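Local coordinates for OxyA protein (Actinoplanes teichomyceticus, PDB 5HH3) that probably catalyses, as a heme-dependent cytochrome P450, a phenolic coupling step that cyclises the peptide precursor of a glycopeptide antibiotic, at residues Leu31-Thr42 and Ala54-Glu62; Arg368-Glu376 and Asp389-Trp397. All blocks are in the same frame, centred on the assembly; numbering follows the deposited sequence. Where two conformers were deposited one is given.

Interaction 1: Leu31-Thr42 and Ala54-Glu62; sequences LRSLMAEGPLTT and AWLATGYDE
The indole of Trp-55 lies between two residues of the facing strand, with CD2 of Leu-40 over one face and CG2 of Thr-42 over the opposite one. Both are CH-pi contacts to the six-membered ring: Leu-40 CD2 is 4.2 Å from its centroid and Thr-42 CG2 4.0 Å. Thr-41 O meets the edge of the indole near its plane, while NE1 is hydrogen-bonded to Asp-308. Leu-40 holds CG anti to its N (chi1 -168°), bringing CD2 over the indole and CD1 to Ala-57 CB. These contacts belong to a beta hairpin, strands 40-45 and 53-57, at the margin of the mixed sheet of this P450 fold. Thr-41 and Leu-56 form an antiparallel hydrogen-bonded pair: Leu-56 N gives a nearly straight bond to Thr-41 O (2.8 Å, 173°), and Thr-41 N returns one to Leu-56 O. Beyond the strands, Pro-39 O is gripped twice: Gly-59 N, at the N-cap of the next helix, lies on a lone pair, whereas Thr-58 N at 2.9 Å sits 36° above the carbonyl plane. On the sheet's other face Leu-56 CD2 reaches Leu-31 CD1 (4.0 Å) and Leu-34 CD1 of helix 29-37, crossing both side chains at about a right angle. Two waters bridge the end of that helix to Thr-58 OG1; one donates to Leu-34 O and is also hydrogen-bonded to Thr-41 OG1, the other donates to Met-35 O (2.9 Å).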
loop_
_atom_site.group_PDB
_atom_site.type_symbol
_atom_site.label_atom_id
_atom_site.label_comp_id
_atom_site.label_asym_id
_atom_site.label_seq_id
_atom_site.Cartn_x
_atom_site.Cartn_y
_atom_site.Cartn_z
ATOM N N LEU B 31 3.868 -10.081 -17.565
ATOM C CA LEU B 31 2.464 -10.512 -17.603
ATOM C C LEU B 31 2.234 -11.600 -18.676
ATOM O O LEU B 31 1.505 -12.562 -18.431
ATOM C CB LEU B 31 1.526 -9.334 -17.856
ATOM C CG LEU B 31 0.029 -9.648 -17.826
ATOM C CD1 LEU B 31 -0.379 -10.280 -16.510
ATOM C CD2 LEU B 31 -0.804 -8.418 -18.100
ATOM N N ARG B 32 2.843 -11.414 -19.844
ATOM C CA ARG B 32 2.794 -12.389 -20.940
ATOM C C ARG B 32 3.201 -13.781 -20.420
ATOM O O ARG B 32 2.555 -14.778 -20.726
ATOM C CB ARG B 32 3.717 -11.933 -22.084
ATOM C CG ARG B 32 3.249 -12.245 -23.498
ATOM C CD ARG B 32 4.002 -11.375 -24.509
ATOM N NE ARG B 32 5.446 -11.584 -24.458
ATOM C CZ ARG B 32 6.358 -10.728 -24.917
ATOM N NH1 ARG B 32 6.002 -9.591 -25.469
ATOM N NH2 ARG B 32 7.653 -11.019 -24.811
ATOM N N SER B 33 4.276 -13.826 -19.630
ATOM C CA SER B 33 4.771 -15.069 -19.085
ATOM C C SER B 33 3.774 -15.737 -18.139
ATOM O O SER B 33 3.535 -16.957 -18.229
ATOM C CB SER B 33 6.124 -14.852 -18.385
ATOM O OG SER B 33 6.584 -16.068 -17.851
ATOM N N LEU B 34 3.156 -14.946 -17.265
ATOM C CA LEU B 34 2.154 -15.469 -16.343
ATOM C C LEU B 34 0.917 -15.953 -17.091
ATOM O O LEU B 34 0.373 -17.005 -16.771
ATOM C CB LEU B 34 1.792 -14.435 -15.257
ATOM C CG LEU B 34 2.965 -14.062 -14.327
ATOM C CD1 LEU B 34 2.549 -12.922 -13.408
ATOM C CD2 LEU B 34 3.455 -15.249 -13.506
ATOM N N MET B 35 0.496 -15.189 -18.094
ATOM C CA MET B 35 -0.620 -15.572 -18.977
ATOM C C MET B 35 -0.425 -16.970 -19.600
ATOM O O MET B 35 -1.372 -17.739 -19.698
ATOM C CB MET B 35 -0.793 -14.538 -20.092
ATOM C CG MET B 35 -1.494 -13.263 -19.655
ATOM S SD MET B 35 -1.279 -11.917 -20.851
ATOM C CE MET B 35 -2.325 -12.524 -22.174
ATOM N N ALA B 36 0.807 -17.269 -20.000
ATOM C CA ALA B 36 1.167 -18.538 -20.654
ATOM C C ALA B 36 1.256 -19.704 -19.684
ATOM O O ALA B 36 1.239 -20.868 -20.076
ATOM C CB ALA B 36 2.491 -18.365 -21.377
ATOM N N GLU B 37 1.390 -19.395 -18.409
ATOM C CA GLU B 37 1.544 -20.407 -17.389
ATOM C C GLU B 37 0.257 -21.185 -17.163
ATOM O O GLU B 37 0.287 -22.409 -17.115
ATOM C CB GLU B 37 2.002 -19.762 -16.076
ATOM C CG GLU B 37 2.687 -20.729 -15.149
ATOM C CD GLU B 37 3.613 -20.045 -14.159
ATOM O OE1 GLU B 37 3.589 -20.469 -12.990
ATOM O OE2 GLU B 37 4.367 -19.116 -14.551
ATOM N N GLY B 38 -0.853 -20.462 -17.040
ATOM C CA GLY B 38 -2.184 -21.043 -16.802
ATOM C C GLY B 38 -3.152 -19.902 -16.490
ATOM O O GLY B 38 -2.755 -18.743 -16.553
ATOM N N PRO B 39 -4.414 -20.216 -16.168
ATOM C CA PRO B 39 -5.427 -19.183 -15.944
ATOM C C PRO B 39 -5.334 -18.459 -14.577
ATOM O O PRO B 39 -5.950 -17.411 -14.398
ATOM C CB PRO B 39 -6.743 -19.954 -16.074
ATOM C CG PRO B 39 -6.400 -21.357 -15.698
ATOM C CD PRO B 39 -5.011 -21.559 -16.231
ATOM N N LEU B 40 -4.561 -19.014 -13.648
ATOM C CA LEU B 40 -4.432 -18.483 -12.293
ATOM C C LEU B 40 -3.013 -18.724 -11.782
ATOM O O LEU B 40 -2.573 -19.864 -11.781
ATOM C CB LEU B 40 -5.432 -19.218 -11.387
ATOM C CG LEU B 40 -5.669 -18.652 -10.003
ATOM C CD1 LEU B 40 -6.435 -17.343 -10.035
ATOM C CD2 LEU B 40 -6.400 -19.636 -9.107
ATOM N N THR B 41 -2.308 -17.681 -11.352
ATOM C CA THR B 41 -0.954 -17.807 -10.766
ATOM C C THR B 41 -0.850 -17.042 -9.431
ATOM O O THR B 41 -1.699 -16.223 -9.103
ATOM C CB THR B 41 0.135 -17.285 -11.731
ATOM O OG1 THR B 41 -0.160 -15.929 -12.124
ATOM C CG2 THR B 41 0.186 -18.149 -12.980
ATOM N N THR B 42 0.188 -17.327 -8.654
ATOM C CA THR B 42 0.382 -16.661 -7.368
ATOM C C THR B 42 1.220 -15.402 -7.535
ATOM O O THR B 42 2.202 -15.390 -8.267
ATOM C CB THR B 42 1.089 -17.543 -6.361
ATOM O OG1 THR B 42 2.328 -17.931 -6.914
ATOM C CG2 THR B 42 0.309 -18.789 -6.070
ATOM N N ALA B 54 -1.997 -14.370 -2.381
ATOM C CA ALA B 54 -2.543 -13.417 -3.316
ATOM C C ALA B 54 -2.353 -13.984 -4.719
ATOM O O ALA B 54 -1.225 -14.327 -5.128
ATOM C CB ALA B 54 -1.850 -12.087 -3.165
ATOM N N TRP B 55 -3.470 -14.136 -5.417
ATOM C CA TRP B 55 -3.523 -14.738 -6.727
ATOM C C TRP B 55 -3.852 -13.693 -7.796
ATOM O O TRP B 55 -4.529 -12.688 -7.524
ATOM C CB TRP B 55 -4.652 -15.767 -6.787
ATOM C CG TRP B 55 -4.624 -16.895 -5.823
ATOM C CD1 TRP B 55 -5.233 -16.943 -4.602
ATOM C CD2 TRP B 55 -4.034 -18.188 -6.034
ATOM N NE1 TRP B 55 -5.026 -18.169 -4.022
ATOM C CE2 TRP B 55 -4.321 -18.968 -4.895
ATOM C CE3 TRP B 55 -3.297 -18.768 -7.081
ATOM C CZ2 TRP B 55 -3.898 -20.288 -4.760
ATOM C CZ3 TRP B 55 -2.877 -20.143 -6.942
ATOM C CH2 TRP B 55 -3.179 -20.856 -5.796
ATOM N N LEU B 56 -3.397 -13.974 -9.013
ATOM C CA LEU B 56 -3.741 -13.199 -10.195
ATOM C C LEU B 56 -4.481 -14.108 -11.148
ATOM O O LEU B 56 -3.928 -15.129 -11.533
ATOM C CB LEU B 56 -2.472 -12.684 -10.879
ATOM C CG LEU B 56 -2.637 -11.846 -12.147
ATOM C CD1 LEU B 56 -3.172 -10.462 -11.799
ATOM C CD2 LEU B 56 -1.302 -11.721 -12.869
ATOM N N ALA B 57 -5.701 -13.740 -11.524
ATOM C CA ALA B 57 -6.499 -14.483 -12.523
ATOM C C ALA B 57 -6.316 -13.794 -13.865
ATOM O O ALA B 57 -6.558 -12.591 -13.965
ATOM C CB ALA B 57 -7.979 -14.486 -12.151
ATOM N N THR B 58 -5.868 -14.555 -14.865
ATOM C CA THR B 58 -5.642 -14.067 -16.217
ATOM C C THR B 58 -6.542 -14.724 -17.274
ATOM O O THR B 58 -6.698 -14.152 -18.358
ATOM C CB THR B 58 -4.162 -14.274 -16.656
ATOM O OG1 THR B 58 -3.808 -15.658 -16.567
ATOM C CG2 THR B 58 -3.196 -13.479 -15.795
ATOM N N GLY B 59 -7.070 -15.923 -16.987
ATOM C CA GLY B 59 -7.945 -16.646 -17.903
ATOM C C GLY B 59 -9.316 -15.997 -17.982
ATOM O O GLY B 59 -9.892 -15.605 -16.953
ATOM N N TYR B 60 -9.823 -15.880 -19.205
ATOM C CA TYR B 60 -11.110 -15.206 -19.488
ATOM C C TYR B 60 -12.277 -15.790 -18.688
ATOM O O TYR B 60 -13.015 -15.064 -17.997
ATOM C CB TYR B 60 -11.441 -15.293 -20.996
ATOM C CG TYR B 60 -12.428 -14.269 -21.482
ATOM C CD1 TYR B 60 -13.812 -14.503 -21.465
ATOM C CD2 TYR B 60 -11.982 -13.064 -22.001
ATOM C CE1 TYR B 60 -14.714 -13.531 -21.918
ATOM C CE2 TYR B 60 -12.862 -12.099 -22.462
ATOM C CZ TYR B 60 -14.220 -12.336 -22.429
ATOM O OH TYR B 60 -15.036 -11.332 -22.917
ATOM N N ASP B 61 -12.442 -17.099 -18.776
ATOM C CA ASP B 61 -13.553 -17.755 -18.102
ATOM C C ASP B 61 -13.360 -17.803 -16.591
ATOM O O ASP B 61 -14.328 -17.715 -15.856
ATOM C CB ASP B 61 -13.782 -19.166 -18.644
ATOM C CG ASP B 61 -14.246 -19.162 -20.085
ATOM O OD1 ASP B 61 -14.943 -18.225 -20.524
ATOM O OD2 ASP B 61 -13.915 -20.119 -20.779
ATOM N N GLU B 62 -12.117 -17.935 -16.153
ATOM C CA GLU B 62 -11.814 -17.968 -14.735
ATOM C C GLU B 62 -12.071 -16.587 -14.099
ATOM O O GLU B 62 -12.532 -16.489 -12.967
ATOM C CB GLU B 62 -10.372 -18.430 -14.495
ATOM C CG GLU B 62 -10.138 -19.921 -14.818
ATOM C CD GLU B 62 -10.022 -20.235 -16.305
ATOM O OE1 GLU B 62 -9.941 -19.316 -17.154
ATOM O OE2 GLU B 62 -10.009 -21.427 -16.634
HETATM O O HOH W 1 -1.831 -16.299 -14.771
HETATM O O HOH W 2 -4.036 -16.966 -18.797
#

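Interaction 2: Arg368-Glu376 and Asp389-Trp397; sequences RFPTLRLAE and DVEALLLDW
Trp-397 holds CG between its backbone N and carbonyl carbon (chi1 57°), and Phe-369 turns CG beside its own N (chi1 -63°); together these rotations lay the phenyl ring against the five-membered ring of the indole. The result is a face-to-face stack, centroids 4.2 Å apart and planes inclined by 30°. It flanks one end of a short antiparallel ladder, in which strand 373-374 forms the edge of a three-stranded sheet and the C-terminal strand 394-396 its middle. CG of Arg-368 covers the other face of the phenyl ring, and Ile-133 of helix 112-136 touches both aromatic residues. Arg-373 and Asp-396 exchange two backbone hydrogen bonds, and Ala-375 N adds a third to Leu-394 O (2.9 Å). The side chains of Arg-373 and Asp-396 run alongside each other, CB of Asp-396 over a guanidinium face; Arg-373 NH1 and Asp-396 OD1 are 4.1 Å apart, OD1 well out of the guanidinium plane, so only charges are near; OD1 instead accepts from Trp-397 N. Toward the protein interior, Leu-395 CD1 packs on Leu-372 CD2 (3.8 Å), with Phe-142 touching both leucines. At the chain's end, OG1 of Thr-371 donates to the terminal carboxylate oxygen OXT of Trp-397 at 2.5 Å.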
loop_
_atom_site.group_PDB
_atom_site.type_symbol
_atom_site.label_atom_id
_atom_site.label_comp_id
_atom_site.label_asym_id
_atom_site.label_seq_id
_atom_site.Cartn_x
_atom_site.Cartn_y
_atom_site.Cartn_z
ATOM N N ARG B 368 -12.679 15.442 -38.082
ATOM C CA ARG B 368 -12.107 16.788 -38.024
ATOM C C ARG B 368 -10.649 16.807 -38.487
ATOM O O ARG B 368 -10.228 17.733 -39.167
ATOM C CB ARG B 368 -12.205 17.381 -36.616
ATOM C CG ARG B 368 -11.680 18.807 -36.501
ATOM C CD ARG B 368 -12.533 19.797 -37.290
ATOM N NE ARG B 368 -13.802 19.959 -36.593
ATOM C CZ ARG B 368 -14.072 20.904 -35.694
ATOM N NH1 ARG B 368 -15.258 20.907 -35.104
ATOM N NH2 ARG B 368 -13.191 21.849 -35.374
ATOM N N PHE B 369 -9.882 15.805 -38.077
ATOM C CA PHE B 369 -8.461 15.770 -38.338
ATOM C C PHE B 369 -8.098 14.437 -38.977
ATOM O O PHE B 369 -7.459 13.615 -38.346
ATOM C CB PHE B 369 -7.674 15.980 -37.028
ATOM C CG PHE B 369 -7.906 17.328 -36.370
ATOM C CD1 PHE B 369 -7.766 18.508 -37.089
ATOM C CD2 PHE B 369 -8.234 17.412 -35.010
ATOM C CE1 PHE B 369 -7.974 19.745 -36.482
ATOM C CE2 PHE B 369 -8.428 18.639 -34.398
ATOM C CZ PHE B 369 -8.299 19.806 -35.132
ATOM N N PRO B 370 -8.496 14.221 -40.248
ATOM C CA PRO B 370 -8.071 12.988 -40.938
ATOM C C PRO B 370 -6.556 12.854 -41.164
ATOM O O PRO B 370 -6.093 11.752 -41.440
ATOM C CB PRO B 370 -8.818 13.066 -42.283
ATOM C CG PRO B 370 -9.138 14.504 -42.459
ATOM C CD PRO B 370 -9.450 14.988 -41.072
ATOM N N THR B 371 -5.813 13.964 -41.054
ATOM C CA THR B 371 -4.349 13.996 -41.151
ATOM C C THR B 371 -3.633 13.931 -39.788
ATOM O O THR B 371 -2.413 14.164 -39.710
ATOM C CB THR B 371 -3.903 15.295 -41.856
ATOM O OG1 THR B 371 -4.535 16.409 -41.207
ATOM C CG2 THR B 371 -4.306 15.280 -43.327
ATOM N N LEU B 372 -4.370 13.611 -38.719
ATOM C CA LEU B 372 -3.804 13.566 -37.369
ATOM C C LEU B 372 -2.546 12.691 -37.327
ATOM O O LEU B 372 -2.554 11.586 -37.852
ATOM C CB LEU B 372 -4.840 13.006 -36.379
ATOM C CG LEU B 372 -4.539 13.174 -34.895
ATOM C CD1 LEU B 372 -4.768 14.632 -34.515
ATOM C CD2 LEU B 372 -5.428 12.253 -34.080
ATOM N N ARG B 373 -1.483 13.199 -36.711
ATOM C CA ARG B 373 -0.215 12.473 -36.585
ATOM C C ARG B 373 0.508 12.920 -35.320
ATOM O O ARG B 373 0.215 13.985 -34.777
ATOM C CB ARG B 373 0.684 12.734 -37.820
ATOM C CG ARG B 373 0.866 14.221 -38.140
ATOM C CD ARG B 373 1.532 14.515 -39.476
ATOM N NE ARG B 373 1.364 15.939 -39.794
ATOM C CZ ARG B 373 2.138 16.926 -39.337
ATOM N NH1 ARG B 373 1.847 18.164 -39.668
ATOM N NH2 ARG B 373 3.198 16.695 -38.548
ATOM N N LEU B 374 1.468 12.120 -34.876
ATOM C CA LEU B 374 2.389 12.532 -33.812
ATOM C C LEU B 374 3.192 13.744 -34.283
ATOM O O LEU B 374 3.588 13.820 -35.449
ATOM C CB LEU B 374 3.364 11.402 -33.462
ATOM C CG LEU B 374 2.781 10.074 -32.995
ATOM C CD1 LEU B 374 3.879 9.027 -32.885
ATOM C CD2 LEU B 374 2.071 10.255 -31.678
ATOM N N ALA B 375 3.399 14.703 -33.387
ATOM C CA ALA B 375 4.192 15.892 -33.685
ATOM C C ALA B 375 5.677 15.545 -33.818
ATOM O O ALA B 375 6.352 16.043 -34.712
ATOM C CB ALA B 375 3.999 16.938 -32.604
ATOM N N GLU B 376 6.155 14.703 -32.907
ATOM C CA GLU B 376 7.524 14.195 -32.877
ATOM C C GLU B 376 7.447 12.663 -33.026
ATOM O O GLU B 376 7.486 11.952 -32.019
ATOM C CB GLU B 376 8.191 14.572 -31.542
ATOM C CG GLU B 376 8.574 16.048 -31.389
ATOM C CD GLU B 376 10.064 16.325 -31.585
ATOM O OE1 GLU B 376 10.910 15.524 -31.124
ATOM O OE2 GLU B 376 10.409 17.363 -32.198
ATOM N N ASP B 389 -1.963 5.503 -18.589
ATOM C CA ASP B 389 -1.866 6.904 -18.334
ATOM C C ASP B 389 -0.862 7.563 -19.282
ATOM O O ASP B 389 0.348 7.645 -18.991
ATOM C CB ASP B 389 -1.461 7.105 -16.878
ATOM C CG ASP B 389 -1.257 8.553 -16.528
ATOM O OD1 ASP B 389 -1.820 9.417 -17.225
ATOM O OD2 ASP B 389 -0.531 8.819 -15.560
ATOM N N VAL B 390 -1.372 8.033 -20.416
ATOM C CA VAL B 390 -0.559 8.812 -21.345
ATOM C C VAL B 390 -0.329 10.176 -20.703
ATOM O O VAL B 390 -1.273 10.926 -20.503
ATOM C CB VAL B 390 -1.227 8.994 -22.716
ATOM C CG1 VAL B 390 -0.301 9.777 -23.658
ATOM C CG2 VAL B 390 -1.609 7.645 -23.311
ATOM N N GLU B 391 0.925 10.489 -20.402
ATOM C CA GLU B 391 1.274 11.712 -19.689
ATOM C C GLU B 391 1.214 12.977 -20.568
ATOM O O GLU B 391 0.858 14.049 -20.086
ATOM C CB GLU B 391 2.649 11.576 -19.048
ATOM C CG GLU B 391 2.696 10.456 -18.012
ATOM C CD GLU B 391 4.002 10.399 -17.252
ATOM O OE1 GLU B 391 3.978 10.027 -16.061
ATOM O OE2 GLU B 391 5.056 10.730 -17.835
ATOM N N ALA B 392 1.555 12.842 -21.843
ATOM C CA ALA B 392 1.491 13.960 -22.798
ATOM C C ALA B 392 1.427 13.378 -24.209
ATOM O O ALA B 392 2.099 12.387 -24.487
ATOM C CB ALA B 392 2.703 14.862 -22.639
ATOM N N LEU B 393 0.564 13.926 -25.061
ATOM C CA LEU B 393 0.378 13.401 -26.409
ATOM C C LEU B 393 0.328 14.545 -27.422
ATOM O O LEU B 393 -0.746 15.058 -27.755
ATOM C CB LEU B 393 -0.879 12.543 -26.464
ATOM C CG LEU B 393 -1.147 11.790 -27.773
ATOM C CD1 LEU B 393 -0.086 10.716 -28.000
ATOM C CD2 LEU B 393 -2.521 11.156 -27.736
ATOM N N LEU B 394 1.510 14.936 -27.895
ATOM C CA LEU B 394 1.648 16.078 -28.801
ATOM C C LEU B 394 1.294 15.642 -30.201
ATOM O O LEU B 394 2.026 14.869 -30.814
ATOM C CB LEU B 394 3.061 16.671 -28.763
ATOM C CG LEU B 394 3.287 17.717 -27.667
ATOM C CD1 LEU B 394 2.565 19.022 -27.983
ATOM C CD2 LEU B 394 2.876 17.201 -26.290
ATOM N N LEU B 395 0.163 16.132 -30.696
ATOM C CA LEU B 395 -0.301 15.781 -32.029
ATOM C C LEU B 395 -0.354 17.005 -32.897
ATOM O O LEU B 395 -0.457 18.119 -32.398
ATOM C CB LEU B 395 -1.681 15.121 -31.986
ATOM C CG LEU B 395 -1.830 13.898 -31.092
ATOM C CD1 LEU B 395 -3.233 13.322 -31.204
ATOM C CD2 LEU B 395 -0.784 12.844 -31.428
ATOM N N ASP B 396 -0.278 16.771 -34.201
ATOM C CA ASP B 396 -0.419 17.807 -35.214
ATOM C C ASP B 396 -1.313 17.237 -36.326
ATOM O O ASP B 396 -1.775 16.103 -36.220
ATOM C CB ASP B 396 0.967 18.226 -35.730
ATOM C CG ASP B 396 1.012 19.688 -36.181
ATOM O OD1 ASP B 396 -0.015 20.208 -36.648
ATOM O OD2 ASP B 396 2.070 20.328 -36.075
ATOM N N TRP B 397 -1.597 18.029 -37.354
ATOM C CA TRP B 397 -2.466 17.593 -38.448
ATOM C C TRP B 397 -2.183 18.397 -39.718
ATOM O O TRP B 397 -1.290 19.231 -39.738
ATOM C CB TRP B 397 -3.939 17.741 -38.046
ATOM C CG TRP B 397 -4.329 19.135 -37.630
ATOM C CD1 TRP B 397 -4.829 20.119 -38.432
ATOM C CD2 TRP B 397 -4.248 19.693 -36.315
ATOM N NE1 TRP B 397 -5.059 21.263 -37.699
ATOM C CE2 TRP B 397 -4.711 21.025 -36.395
ATOM C CE3 TRP B 397 -3.819 19.202 -35.074
ATOM C CZ2 TRP B 397 -4.754 21.873 -35.280
ATOM C CZ3 TRP B 397 -3.865 20.040 -33.967
ATOM C CH2 TRP B 397 -4.327 21.361 -34.080
ATOM O OXT TRP B 397 -2.841 18.246 -40.744
#

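From the N terminus, the chain reaches interaction 1 early, where helix 29-37 leads into a hairpin and the contact closes a loop of 11 residues between Leu-31-Thr-42 and Ala-54-Glu-62. The long central part of the chain, including helix 225-256 and the heme ligand Cys-348, then intervenes before interaction 2 closes a second loop, of 12 residues, just after helix 351-368 and at the C terminus. The two loops are in series, neither nested nor crossed. The centres of interactions 1 and 2 lie about 35 Å apart and their nearest atoms about 14 Å. Interaction 1 joins the N-terminal helices to the mixed sheet, whereas interaction 2 joins the chain's end to helices 112-136, 142-159 and 225-256.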